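Local coordinates for protein polyhedrin (Operophtera brumata cypovirus 19, PDB 5A99) that probably builds the crystalline matrix of the cypovirus polyhedra, packing as trimers into the microcrystals that occlude virus particles, at residues Tyr32-Leu37 / Phe236-Arg241; Leu46-Ala51 / Asn231-Phe236; Arg59-Asp64 / Ser215-Ala220. All blocks are in the same frame, centred on the assembly; numbering follows the deposited sequence.

All three contacts are organised round the antiparallel sheet that contains strands 33-40, 46-53 and 218-222. Contacts 1 and 2, their centres about 7 Å apart, lie on the face covered by helix 225-236 and the chain that follows it; they share F236 and are joined where H36 NE2 meets Y232 OH at 2.6 Å, probably as a hydrogen bond. Contact 3 reaches to the three-stranded sheet, with its centre about 13 Å from that of contact 2 and about 15 Å from that of contact 1. Strand pairing connects it to contact 2, I48 N lying 2.8 Å from A220 O. All three also touch the second subunit, and contact 3 the third as well.

Contact 1 (Tyr32-Leu37 / Phe236-Arg241); sequences YIYAHL and FQYLYR
Y238 reaches between Y34 and H36, and almost everything that passes between the two segments is aromatic. Two edge-to-face pairs carry most of the contact. In the first, Y238 turns its edge to the face of Y34: CE1 of Y238 stands over the centre of the Y34 ring, 3.5 Å from Y34 CD1, with the two planes at 72°. In the second, Y238 is the receiving face, since H36 CE1 sits over the middle of its ring, 3.4 Å from Y238 CG, with the centroids 4.5 Å apart. One tyrosine therefore offers an edge to one neighbour and a face to the other. Closer still, Y238 OH approaches Y34 CE1 to 3.2 Å.

The polar ends of the two strand residues are used elsewhere: Y34 OH is hydrogen-bonded to the carbonyl of A140 in the second subunit, and H36 NE2 to Y232, which ties down the far ends of both side chains.

Just before Y238, Q237 has positive phi and closes helix 225-236 in a Schellman motif; the chain then runs on through Y238. The result is a buried aromatic cluster between a β-strand and the segment following a C-terminal helix.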
loop_
_atom_site.group_PDB
_atom_site.type_symbol
_atom_site.label_atom_id
_atom_site.label_comp_id
_atom_site.label_asym_id
_atom_site.label_seq_id
_atom_site.Cartn_x
_atom_site.Cartn_y
_atom_site.Cartn_z
ATOM N N TYR A 32 4.241 -20.205 0.770
ATOM C CA TYR A 32 3.975 -18.950 1.450
ATOM C C TYR A 32 4.494 -18.879 2.884
ATOM O O TYR A 32 4.609 -19.887 3.588
ATOM C CB TYR A 32 2.474 -18.675 1.448
ATOM C CG TYR A 32 2.013 -18.061 0.154
ATOM C CD1 TYR A 32 1.712 -18.859 -0.934
ATOM C CD2 TYR A 32 1.906 -16.689 0.015
ATOM C CE1 TYR A 32 1.301 -18.310 -2.127
ATOM C CE2 TYR A 32 1.499 -16.127 -1.167
ATOM C CZ TYR A 32 1.199 -16.948 -2.242
ATOM O OH TYR A 32 0.780 -16.423 -3.430
ATOM N N ILE A 33 4.804 -17.662 3.309
ATOM C CA ILE A 33 4.916 -17.386 4.726
ATOM C C ILE A 33 3.696 -16.553 5.076
ATOM O O ILE A 33 3.159 -15.808 4.236
ATOM C CB ILE A 33 6.235 -16.678 5.131
ATOM C CG1 ILE A 33 6.452 -15.412 4.316
ATOM C CG2 ILE A 33 7.409 -17.618 4.970
ATOM C CD1 ILE A 33 7.689 -14.626 4.740
ATOM N N TYR A 34 3.243 -16.719 6.311
ATOM C CA TYR A 34 2.005 -16.103 6.760
ATOM C C TYR A 34 2.241 -15.332 8.043
ATOM O O TYR A 34 3.024 -15.741 8.910
ATOM C CB TYR A 34 0.906 -17.160 6.976
ATOM C CG TYR A 34 0.556 -17.924 5.734
ATOM C CD1 TYR A 34 -0.305 -17.387 4.785
ATOM C CD2 TYR A 34 1.090 -19.183 5.496
ATOM C CE1 TYR A 34 -0.616 -18.078 3.642
ATOM C CE2 TYR A 34 0.780 -19.880 4.359
ATOM C CZ TYR A 34 -0.084 -19.330 3.440
ATOM O OH TYR A 34 -0.391 -20.028 2.303
ATOM N N ALA A 35 1.551 -14.202 8.136
ATOM C CA ALA A 35 1.554 -13.365 9.318
ATOM C C ALA A 35 0.111 -12.960 9.629
ATOM O O ALA A 35 -0.539 -12.278 8.832
ATOM C CB ALA A 35 2.426 -12.143 9.098
ATOM N N HIS A 36 -0.380 -13.396 10.783
ATOM C CA HIS A 36 -1.732 -13.073 11.221
ATOM C C HIS A 36 -1.696 -12.092 12.369
ATOM O O HIS A 36 -0.998 -12.307 13.359
ATOM C CB HIS A 36 -2.465 -14.321 11.696
ATOM C CG HIS A 36 -3.054 -15.143 10.593
ATOM N ND1 HIS A 36 -2.389 -16.205 10.028
ATOM C CD2 HIS A 36 -4.256 -15.074 9.969
ATOM C CE1 HIS A 36 -3.147 -16.753 9.094
ATOM N NE2 HIS A 36 -4.281 -16.078 9.031
ATOM N N LEU A 37 -2.463 -11.019 12.242
ATOM C CA LEU A 37 -2.692 -10.140 13.362
ATOM C C LEU A 37 -4.139 -10.357 13.781
ATOM O O LEU A 37 -5.072 -10.048 13.032
ATOM C CB LEU A 37 -2.417 -8.687 12.977
ATOM C CG LEU A 37 -2.672 -7.646 14.070
ATOM C CD1 LEU A 37 -1.953 -7.998 15.362
ATOM C CD2 LEU A 37 -2.257 -6.251 13.575
ATOM N N PHE A 236 -8.363 -23.752 7.066
ATOM C CA PHE A 236 -7.351 -23.255 6.132
ATOM C C PHE A 236 -5.937 -23.727 6.473
ATOM O O PHE A 236 -4.977 -23.372 5.789
ATOM C CB PHE A 236 -7.391 -21.714 6.093
ATOM C CG PHE A 236 -8.694 -21.148 5.574
ATOM C CD1 PHE A 236 -9.247 -21.609 4.392
ATOM C CD2 PHE A 236 -9.375 -20.175 6.285
ATOM C CE1 PHE A 236 -10.448 -21.095 3.926
ATOM C CE2 PHE A 236 -10.573 -19.670 5.829
ATOM C CZ PHE A 236 -11.112 -20.131 4.654
ATOM N N GLN A 237 -5.803 -24.516 7.534
ATOM C CA GLN A 237 -4.492 -25.032 7.940
ATOM C C GLN A 237 -3.578 -23.917 8.454
ATOM O O GLN A 237 -2.356 -23.913 8.222
ATOM C CB GLN A 237 -3.833 -25.778 6.780
ATOM C CG GLN A 237 -2.800 -26.773 7.233
ATOM C CD GLN A 237 -2.145 -27.506 6.100
ATOM O OE1 GLN A 237 -1.984 -26.975 4.999
ATOM N NE2 GLN A 237 -1.737 -28.739 6.370
ATOM N N TYR A 238 -4.185 -22.959 9.149
ATOM C CA TYR A 238 -3.440 -21.930 9.858
ATOM C C TYR A 238 -3.356 -22.314 11.332
ATOM O O TYR A 238 -4.376 -22.389 12.026
ATOM C CB TYR A 238 -4.138 -20.582 9.720
ATOM C CG TYR A 238 -4.015 -19.987 8.346
ATOM C CD1 TYR A 238 -2.784 -19.920 7.719
ATOM C CD2 TYR A 238 -5.133 -19.516 7.666
ATOM C CE1 TYR A 238 -2.655 -19.381 6.472
ATOM C CE2 TYR A 238 -5.020 -18.976 6.401
ATOM C CZ TYR A 238 -3.777 -18.909 5.812
ATOM O OH TYR A 238 -3.647 -18.376 4.560
ATOM N N LEU A 239 -2.145 -22.586 11.796
ATOM C CA LEU A 239 -1.919 -22.981 13.182
ATOM C C LEU A 239 -2.318 -21.833 14.110
ATOM O O LEU A 239 -2.117 -20.667 13.789
ATOM C CB LEU A 239 -0.456 -23.401 13.382
ATOM C CG LEU A 239 -0.019 -24.590 12.520
ATOM C CD1 LEU A 239 1.432 -24.977 12.780
ATOM C CD2 LEU A 239 -0.934 -25.789 12.755
ATOM N N TYR A 240 -2.919 -22.171 15.246
ATOM C CA TYR A 240 -3.541 -21.172 16.103
ATOM C C TYR A 240 -3.638 -21.647 17.546
ATOM O O TYR A 240 -3.817 -22.842 17.824
ATOM C CB TYR A 240 -4.946 -20.817 15.571
ATOM C CG TYR A 240 -5.676 -19.781 16.392
ATOM C CD1 TYR A 240 -5.360 -18.440 16.283
ATOM C CD2 TYR A 240 -6.691 -20.147 17.267
ATOM C CE1 TYR A 240 -6.013 -17.487 17.034
ATOM C CE2 TYR A 240 -7.359 -19.201 18.018
ATOM C CZ TYR A 240 -7.010 -17.869 17.899
ATOM O OH TYR A 240 -7.661 -16.912 18.627
ATOM N N ARG A 241 -3.531 -20.692 18.460
ATOM C CA ARG A 241 -3.572 -20.960 19.888
ATOM C C ARG A 241 -4.782 -20.244 20.495
ATOM O O ARG A 241 -4.902 -19.025 20.383
ATOM C CB ARG A 241 -2.280 -20.443 20.516
ATOM C CG ARG A 241 -1.797 -21.192 21.725
ATOM C CD ARG A 241 -0.404 -20.687 22.138
ATOM N NE ARG A 241 0.663 -21.532 21.604
ATOM C CZ ARG A 241 0.783 -22.812 21.925
ATOM N NH1 ARG A 241 -0.090 -23.350 22.763
ATOM N NH2 ARG A 241 1.758 -23.546 21.426
#

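Contact 2 (Leu46-Ala51 / Asn231-Phe236); sequences LQIIRA and NYWTRF
R50 and Y232 come together because each sends its CG away from its own backbone N: the tyrosine (chi1 -175°) holds its ring out from the helix toward the sheet, while the extended start of the arginine chain turns at chi3 (81°) and brings NH1 back to the phenol. NH1 then donates to Y232 OH at 2.9 Å. The bond is noticeably bent (145° at the hydrogen), and the oxygen lies a little out of the guanidinium plane. With H36 also bonded to it, this buried oxygen is gripped from strands 33-40 and 46-53 alike.

I48 supplies the apolar half. Its CD1 lies over one face of the Y232 ring, toward the rim, in a CH-pi contact 4.3 Å from the ring centroid. The same methyl meets W233, with CD1 3.7 Å from W233 CZ2. On the helix itself, Y232 CD2 stands over the centre of the W233 indole, so that the two aromatic residues and the isoleucine close on one another.

The rest of the guanidinium is also occupied: NE binds Q52 OE1, and NH2 binds the carbonyl of N132 in the second subunit. The arginine thus connects sheet, helix and trimer interface, and the positive charge probably polarises the tyrosine hydroxyl. The short strand and helix axes pass 12.0 Å apart, a gap filled by these large side chains: a helix packed on one face of an antiparallel β-sheet.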
loop_
_atom_site.group_PDB
_atom_site.type_symbol
_atom_site.label_atom_id
_atom_site.label_comp_id
_atom_site.label_asym_id
_atom_site.label_seq_id
_atom_site.Cartn_x
_atom_site.Cartn_y
_atom_site.Cartn_z
ATOM N N LEU A 46 -13.674 -11.464 16.988
ATOM C CA LEU A 46 -12.312 -11.345 16.487
ATOM C C LEU A 46 -12.286 -10.621 15.161
ATOM O O LEU A 46 -13.114 -10.872 14.277
ATOM C CB LEU A 46 -11.671 -12.722 16.266
ATOM C CG LEU A 46 -11.038 -13.446 17.449
ATOM C CD1 LEU A 46 -12.109 -13.794 18.492
ATOM C CD2 LEU A 46 -10.318 -14.695 16.963
ATOM N N GLN A 47 -11.302 -9.744 15.020
ATOM C CA GLN A 47 -10.923 -9.242 13.719
ATOM C C GLN A 47 -9.564 -9.851 13.354
ATOM O O GLN A 47 -8.584 -9.694 14.080
ATOM C CB GLN A 47 -10.848 -7.719 13.709
ATOM C CG GLN A 47 -10.437 -7.168 12.362
ATOM C CD GLN A 47 -10.652 -5.676 12.238
ATOM O OE1 GLN A 47 -11.196 -5.203 11.241
ATOM N NE2 GLN A 47 -10.215 -4.926 13.240
ATOM N N ILE A 48 -9.536 -10.557 12.228
ATOM C CA ILE A 48 -8.339 -11.221 11.735
ATOM C C ILE A 48 -7.795 -10.479 10.529
ATOM O O ILE A 48 -8.517 -10.174 9.584
ATOM C CB ILE A 48 -8.635 -12.700 11.354
ATOM C CG1 ILE A 48 -9.235 -13.437 12.549
ATOM C CG2 ILE A 48 -7.369 -13.412 10.868
ATOM C CD1 ILE A 48 -9.480 -14.923 12.317
ATOM N N ILE A 49 -6.511 -10.161 10.588
ATOM C CA ILE A 49 -5.806 -9.573 9.457
ATOM C C ILE A 49 -4.707 -10.555 9.088
ATOM O O ILE A 49 -3.855 -10.873 9.917
ATOM C CB ILE A 49 -5.207 -8.204 9.819
ATOM C CG1 ILE A 49 -6.318 -7.216 10.192
ATOM C CG2 ILE A 49 -4.410 -7.628 8.662
ATOM C CD1 ILE A 49 -5.808 -5.908 10.698
ATOM N N ARG A 50 -4.758 -11.078 7.867
ATOM C CA ARG A 50 -3.703 -11.948 7.376
ATOM C C ARG A 50 -2.914 -11.294 6.263
ATOM O O ARG A 50 -3.467 -10.868 5.238
ATOM C CB ARG A 50 -4.234 -13.278 6.856
ATOM C CG ARG A 50 -3.111 -14.214 6.411
ATOM C CD ARG A 50 -3.623 -15.537 5.884
ATOM N NE ARG A 50 -4.078 -15.483 4.494
ATOM C CZ ARG A 50 -5.273 -15.896 4.074
ATOM N NH1 ARG A 50 -6.163 -16.354 4.950
ATOM N NH2 ARG A 50 -5.581 -15.848 2.774
ATOM N N ALA A 51 -1.609 -11.257 6.471
ATOM C CA ALA A 51 -0.667 -10.883 5.427
ATOM C C ALA A 51 0.039 -12.150 4.966
ATOM O O ALA A 51 0.275 -13.068 5.759
ATOM C CB ALA A 51 0.329 -9.903 5.955
ATOM N N ASN A 231 -14.220 -22.114 11.498
ATOM C CA ASN A 231 -14.466 -21.680 10.128
ATOM C C ASN A 231 -13.248 -21.113 9.408
ATOM O O ASN A 231 -13.324 -20.779 8.229
ATOM C CB ASN A 231 -15.587 -20.642 10.128
ATOM C CG ASN A 231 -16.929 -21.234 10.516
ATOM O OD1 ASN A 231 -17.054 -22.440 10.769
ATOM N ND2 ASN A 231 -17.932 -20.386 10.597
ATOM N N TYR A 232 -12.128 -21.024 10.111
ATOM C CA TYR A 232 -10.945 -20.379 9.559
ATOM C C TYR A 232 -9.669 -21.152 9.873
ATOM O O TYR A 232 -9.036 -21.708 8.983
ATOM C CB TYR A 232 -10.845 -18.951 10.095
ATOM C CG TYR A 232 -9.729 -18.151 9.489
ATOM C CD1 TYR A 232 -9.917 -17.432 8.311
ATOM C CD2 TYR A 232 -8.478 -18.118 10.088
ATOM C CE1 TYR A 232 -8.884 -16.699 7.752
ATOM C CE2 TYR A 232 -7.439 -17.379 9.542
ATOM C CZ TYR A 232 -7.634 -16.685 8.369
ATOM O OH TYR A 232 -6.573 -15.956 7.831
ATOM N N TRP A 233 -9.293 -21.195 11.141
ATOM C CA TRP A 233 -7.991 -21.742 11.507
ATOM C C TRP A 233 -7.845 -23.202 11.076
ATOM O O TRP A 233 -6.939 -23.533 10.315
ATOM C CB TRP A 233 -7.751 -21.573 13.006
ATOM C CG TRP A 233 -7.798 -20.133 13.424
ATOM C CD1 TRP A 233 -8.783 -19.524 14.131
ATOM C CD2 TRP A 233 -6.817 -19.121 13.149
ATOM N NE1 TRP A 233 -8.482 -18.203 14.329
ATOM C CE2 TRP A 233 -7.278 -17.927 13.731
ATOM C CE3 TRP A 233 -5.596 -19.110 12.470
ATOM C CZ2 TRP A 233 -6.571 -16.729 13.643
ATOM C CZ3 TRP A 233 -4.890 -17.917 12.386
ATOM C CH2 TRP A 233 -5.378 -16.747 12.970
ATOM N N THR A 234 -8.740 -24.065 11.547
ATOM C CA THR A 234 -8.680 -25.477 11.189
ATOM C C THR A 234 -8.948 -25.679 9.692
ATOM O O THR A 234 -8.265 -26.452 9.031
ATOM C CB THR A 234 -9.653 -26.317 12.035
ATOM O OG1 THR A 234 -10.993 -25.832 11.872
ATOM C CG2 THR A 234 -9.267 -26.244 13.492
ATOM N N ARG A 235 -9.904 -24.934 9.163
ATOM C CA ARG A 235 -10.299 -25.041 7.759
ATOM C C ARG A 235 -9.158 -24.782 6.779
ATOM O O ARG A 235 -9.008 -25.500 5.782
ATOM C CB ARG A 235 -11.436 -24.060 7.489
ATOM C CG ARG A 235 -11.624 -23.692 6.021
ATOM C CD ARG A 235 -12.906 -22.893 5.822
ATOM N NE ARG A 235 -14.055 -23.689 6.237
ATOM C CZ ARG A 235 -14.594 -24.633 5.484
ATOM N NH1 ARG A 235 -14.093 -24.869 4.281
ATOM N NH2 ARG A 235 -15.629 -25.333 5.929
ATOM N N PHE A 236 -8.363 -23.752 7.066
ATOM C CA PHE A 236 -7.351 -23.255 6.132
ATOM C C PHE A 236 -5.937 -23.727 6.473
ATOM O O PHE A 236 -4.977 -23.372 5.789
ATOM C CB PHE A 236 -7.391 -21.714 6.093
ATOM C CG PHE A 236 -8.694 -21.148 5.574
ATOM C CD1 PHE A 236 -9.247 -21.609 4.392
ATOM C CD2 PHE A 236 -9.375 -20.175 6.285
ATOM C CE1 PHE A 236 -10.448 -21.095 3.926
ATOM C CE2 PHE A 236 -10.573 -19.670 5.829
ATOM C CZ PHE A 236 -11.112 -20.131 4.654
#

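Contact 3 (Arg59-Asp64 / Ser215-Ala220); sequences RSYNWD and SPDLYA
Across the β-sandwich, R59 and Y61 of strand 56-61, within the chain an outermost strand of its sheet, reach D217 and Y219 at strand 218-222, within the chain an outermost strand of the other sheet. The carboxylate of D217 is shared between two side-chain donors, one for each oxygen. R59 NE gives a nearly straight bond to OD1, 2.9 Å long with 162° at the hydrogen, as part of a salt bridge. OD1 takes it on its syn lone pair, and the two flat groups are almost coplanar. The bend of the arginine chain at chi2 (-76°) lets it run alongside the aspartate in the opposite sense.

The second donor comes at a very different slant: Y61 OH is 2.7 Å from D217 OD2 but meets it from well above the carboxylate plane, 62° out of it. Here side chains, not backbone pairing, join the two sheets of the sandwich. A water extends the polar group, lying 3.1 Å from R59 NH2, from which it accepts, 2.7 Å from D217 OD1 and 2.9 Å from S215 O.

Beside this network, toward I49 of strand 46-53, the neighbour of 218-222 in its sheet, the contact turns to packing. Y219 OH rests 3.7 Å from Y61 CD1, its hydrogen bond being to the carbonyl of Q65, and the side chain of Y61 packs on both I49 and L66.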
loop_
_atom_site.group_PDB
_atom_site.type_symbol
_atom_site.label_atom_id
_atom_site.label_comp_id
_atom_site.label_asym_id
_atom_site.label_seq_id
_atom_site.Cartn_x
_atom_site.Cartn_y
_atom_site.Cartn_z
ATOM N N ARG A 59 4.508 -4.851 6.970
ATOM C CA ARG A 59 3.177 -4.268 7.070
ATOM C C ARG A 59 3.076 -3.300 8.218
ATOM O O ARG A 59 3.727 -3.470 9.242
ATOM C CB ARG A 59 2.118 -5.355 7.289
ATOM C CG ARG A 59 2.093 -6.421 6.232
ATOM C CD ARG A 59 1.433 -5.941 4.954
ATOM N NE ARG A 59 1.281 -7.050 4.024
ATOM C CZ ARG A 59 2.249 -7.486 3.218
ATOM N NH1 ARG A 59 3.432 -6.885 3.204
ATOM N NH2 ARG A 59 2.024 -8.513 2.414
ATOM N N SER A 60 2.222 -2.297 8.060
ATOM C CA SER A 60 1.874 -1.451 9.188
ATOM C C SER A 60 0.391 -1.100 9.115
ATOM O O SER A 60 -0.221 -1.058 8.029
ATOM C CB SER A 60 2.778 -0.204 9.268
ATOM O OG SER A 60 2.654 0.600 8.111
ATOM N N TYR A 61 -0.199 -0.898 10.287
ATOM C CA TYR A 61 -1.618 -0.638 10.392
ATOM C C TYR A 61 -1.829 0.542 11.318
ATOM O O TYR A 61 -1.331 0.570 12.442
ATOM C CB TYR A 61 -2.343 -1.891 10.886
ATOM C CG TYR A 61 -2.081 -3.071 9.991
ATOM C CD1 TYR A 61 -2.873 -3.324 8.877
ATOM C CD2 TYR A 61 -1.015 -3.924 10.244
ATOM C CE1 TYR A 61 -2.607 -4.399 8.041
ATOM C CE2 TYR A 61 -0.749 -5.000 9.420
ATOM C CZ TYR A 61 -1.541 -5.230 8.317
ATOM O OH TYR A 61 -1.262 -6.307 7.504
ATOM N N ASN A 62 -2.531 1.544 10.820
ATOM C CA ASN A 62 -2.870 2.680 11.646
ATOM C C ASN A 62 -4.048 2.304 12.548
ATOM O O ASN A 62 -4.718 1.296 12.310
ATOM C CB ASN A 62 -3.202 3.889 10.775
ATOM C CG ASN A 62 -3.190 5.175 11.556
ATOM O OD1 ASN A 62 -2.558 5.266 12.609
ATOM N ND2 ASN A 62 -3.894 6.179 11.054
ATOM N N TRP A 63 -4.287 3.108 13.582
ATOM C CA TRP A 63 -5.355 2.855 14.551
ATOM C C TRP A 63 -6.704 2.585 13.871
ATOM O O TRP A 63 -7.443 1.685 14.277
ATOM C CB TRP A 63 -5.462 4.049 15.497
ATOM C CG TRP A 63 -6.514 3.958 16.578
ATOM C CD1 TRP A 63 -6.370 3.405 17.822
ATOM C CD2 TRP A 63 -7.847 4.459 16.517
ATOM N NE1 TRP A 63 -7.535 3.530 18.536
ATOM C CE2 TRP A 63 -8.460 4.174 17.759
ATOM C CE3 TRP A 63 -8.590 5.129 15.530
ATOM C CZ2 TRP A 63 -9.778 4.526 18.041
ATOM C CZ3 TRP A 63 -9.901 5.485 15.816
ATOM C CH2 TRP A 63 -10.480 5.182 17.062
ATOM N N ASP A 64 -7.013 3.351 12.831
ATOM C CA ASP A 64 -8.303 3.228 12.174
ATOM C C ASP A 64 -8.361 2.025 11.228
ATOM O O ASP A 64 -9.402 1.735 10.642
ATOM C CB ASP A 64 -8.672 4.524 11.439
ATOM C CG ASP A 64 -7.868 4.732 10.163
ATOM O OD1 ASP A 64 -6.673 4.367 10.138
ATOM O OD2 ASP A 64 -8.442 5.267 9.185
ATOM N N SER A 215 -0.205 -10.770 -2.631
ATOM C CA SER A 215 -1.532 -11.073 -2.126
ATOM C C SER A 215 -2.031 -9.911 -1.312
ATOM O O SER A 215 -1.255 -9.296 -0.580
ATOM C CB SER A 215 -1.494 -12.309 -1.224
ATOM O OG SER A 215 -1.084 -13.458 -1.932
ATOM N N PRO A 216 -3.331 -9.596 -1.423
ATOM C CA PRO A 216 -3.801 -8.501 -0.574
ATOM C C PRO A 216 -3.913 -8.991 0.858
ATOM O O PRO A 216 -4.013 -10.206 1.064
ATOM C CB PRO A 216 -5.180 -8.183 -1.154
ATOM C CG PRO A 216 -5.666 -9.486 -1.667
ATOM C CD PRO A 216 -4.432 -10.226 -2.168
ATOM N N ASP A 217 -3.870 -8.086 1.832
ATOM C CA ASP A 217 -4.137 -8.483 3.203
ATOM C C ASP A 217 -5.595 -8.907 3.273
ATOM O O ASP A 217 -6.470 -8.259 2.693
ATOM C CB ASP A 217 -3.875 -7.347 4.194
ATOM C CG ASP A 217 -2.393 -7.039 4.361
ATOM O OD1 ASP A 217 -1.543 -7.861 3.951
ATOM O OD2 ASP A 217 -2.077 -5.973 4.932
ATOM N N LEU A 218 -5.856 -10.001 3.976
ATOM C CA LEU A 218 -7.224 -10.448 4.170
ATOM C C LEU A 218 -7.739 -9.946 5.508
ATOM O O LEU A 218 -7.065 -10.091 6.523
ATOM C CB LEU A 218 -7.306 -11.971 4.125
ATOM C CG LEU A 218 -8.702 -12.578 4.321
ATOM C CD1 LEU A 218 -8.871 -13.859 3.507
ATOM C CD2 LEU A 218 -8.946 -12.851 5.776
ATOM N N TYR A 219 -8.918 -9.330 5.487
ATOM C CA TYR A 219 -9.621 -8.913 6.700
ATOM C C TYR A 219 -10.831 -9.808 6.921
ATOM O O TYR A 219 -11.611 -10.036 5.999
ATOM C CB TYR A 219 -10.101 -7.466 6.554
ATOM C CG TYR A 219 -9.138 -6.389 7.022
ATOM C CD1 TYR A 219 -7.994 -6.084 6.298
ATOM C CD2 TYR A 219 -9.404 -5.647 8.167
ATOM C CE1 TYR A 219 -7.119 -5.082 6.718
ATOM C CE2 TYR A 219 -8.538 -4.648 8.597
ATOM C CZ TYR A 219 -7.397 -4.366 7.870
ATOM O OH TYR A 219 -6.543 -3.368 8.304
ATOM N N ALA A 220 -11.004 -10.297 8.142
ATOM C CA ALA A 220 -12.140 -11.159 8.484
ATOM C C ALA A 220 -12.675 -10.816 9.863
ATOM O O ALA A 220 -11.918 -10.431 10.747
ATOM C CB ALA A 220 -11.745 -12.628 8.441
HETATM O O HOH W 1 -0.739 -9.802 2.233
#